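Local coordinates for protein SnoK (Streptomyces nogalater, PDB 5EPA) that binds iron and 2-oxoglutarate as a non-heme carbocyclase of nogalamycin biosynthesis, probably related in mechanism to the 2-oxoglutarate-dependent dioxygenases of the phytanoyl-CoA dioxygenase family, at residues A[254-257]-A[258-261]. Numbering follows the deposited sequence.
Sequences GHLS and RLSP
Leu256 and Leu259 are the first and last residues of a type I beta turn on the protein surface, in the loop that follows strand 246-247. The turn is closed by Leu259 N, which donates to Leu256 O at 3.0 Å with a nearly straight N-H...O angle of 163°, although the donor stands well above the carbonyl plane. The two leucine side chains meet through one methyl each, Leu256 CD2 and Leu259 CD1, 4.1 Å apart. Both touch Tyr247 of strand 246-247, and Leu256, the buried one, also touches Pro140, so apolar residues suit this side of the turn. Leu256 CG also lies 3.5 Å above the plane of the His255 ring, offset toward its rim. Ser257 and Arg258, both polar and exposed, fill the two middle positions. Arg258 folds back over the chain: its CG sits between the backbone N and the carbonyl carbon (chi1 66°), and the aliphatic part then runs extended as far as NE. The same side chain touches Leu269 and Phe270, which joins the turn to a later loop. Its length lets the guanidinium reach back three residues, where its edge faces His255 O near the plane of the group; the bond made there is short but bent and weak, with Arg258 NH1 2.7 Å from His255 O.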
loop_
_atom_site.group_PDB
_atom_site.type_symbol
_atom_site.label_atom_id
_atom_site.label_comp_id
_atom_site.label_asym_id
_atom_site.label_seq_id
_atom_site.Cartn_x
_atom_site.Cartn_y
_atom_site.Cartn_z
ATOM N N GLY A 254 -0.204 -11.063 -13.677
ATOM C CA GLY A 254 0.707 -12.080 -14.247
ATOM C C GLY A 254 1.003 -13.261 -13.342
ATOM O O GLY A 254 1.118 -14.410 -13.791
ATOM N N HIS A 255 1.104 -12.979 -12.062
ATOM C CA HIS A 255 1.368 -14.014 -11.046
ATOM C C HIS A 255 0.140 -14.848 -10.648
ATOM O O HIS A 255 0.214 -15.679 -9.770
ATOM C CB HIS A 255 1.909 -13.313 -9.804
ATOM C CG HIS A 255 0.911 -12.432 -9.131
ATOM N ND1 HIS A 255 0.534 -11.202 -9.627
ATOM C CD2 HIS A 255 0.190 -12.615 -8.002
ATOM C CE1 HIS A 255 -0.355 -10.654 -8.821
ATOM N NE2 HIS A 255 -0.577 -11.488 -7.821
ATOM N N LEU A 256 -1.003 -14.593 -11.278
ATOM C CA LEU A 256 -2.258 -15.305 -10.973
ATOM C C LEU A 256 -2.700 -16.203 -12.122
ATOM O O LEU A 256 -3.855 -16.580 -12.210
ATOM C CB LEU A 256 -3.371 -14.293 -10.659
ATOM C CG LEU A 256 -3.131 -13.359 -9.466
ATOM C CD1 LEU A 256 -4.262 -12.386 -9.337
ATOM C CD2 LEU A 256 -2.978 -14.123 -8.158
ATOM N N SER A 257 -1.762 -16.616 -12.962
ATOM C CA SER A 257 -2.063 -17.482 -14.095
ATOM C C SER A 257 -2.751 -18.793 -13.727
ATOM O O SER A 257 -3.489 -19.352 -14.535
ATOM C CB SER A 257 -0.783 -17.822 -14.859
ATOM O OG SER A 257 0.148 -18.444 -13.988
ATOM N N ARG A 258 -2.510 -19.294 -12.526
ATOM C CA ARG A 258 -3.109 -20.588 -12.113
ATOM C C ARG A 258 -4.603 -20.443 -11.827
ATOM O O ARG A 258 -5.303 -21.421 -11.724
ATOM C CB ARG A 258 -2.362 -21.203 -10.904
ATOM C CG ARG A 258 -2.503 -20.374 -9.622
ATOM C CD ARG A 258 -1.357 -20.523 -8.619
ATOM N NE ARG A 258 -1.550 -19.681 -7.416
ATOM C CZ ARG A 258 -1.354 -18.358 -7.359
ATOM N NH1 ARG A 258 -0.956 -17.684 -8.442
ATOM N NH2 ARG A 258 -1.557 -17.693 -6.221
ATOM N N LEU A 259 -5.102 -19.213 -11.719
ATOM C CA LEU A 259 -6.520 -18.997 -11.374
ATOM C C LEU A 259 -7.414 -18.726 -12.588
ATOM O O LEU A 259 -6.959 -18.232 -13.613
ATOM C CB LEU A 259 -6.677 -17.828 -10.406
ATOM C CG LEU A 259 -5.922 -17.869 -9.095
ATOM C CD1 LEU A 259 -6.238 -16.579 -8.360
ATOM C CD2 LEU A 259 -6.302 -19.057 -8.245
ATOM N N SER A 260 -8.688 -19.050 -12.438
ATOM C CA SER A 260 -9.711 -18.684 -13.412
ATOM C C SER A 260 -10.537 -17.512 -12.885
ATOM O O SER A 260 -10.719 -17.366 -11.675
ATOM C CB SER A 260 -10.654 -19.867 -13.668
ATOM O OG SER A 260 -9.977 -20.955 -14.224
ATOM N N PRO A 261 -11.074 -16.685 -13.789
ATOM C CA PRO A 261 -11.924 -15.572 -13.355
ATOM C C PRO A 261 -13.020 -15.982 -12.383
ATOM O O PRO A 261 -13.694 -16.999 -12.613
ATOM C CB PRO A 261 -12.565 -15.100 -14.661
ATOM C CG PRO A 261 -11.542 -15.424 -15.700
ATOM C CD PRO A 261 -10.810 -16.647 -15.239
#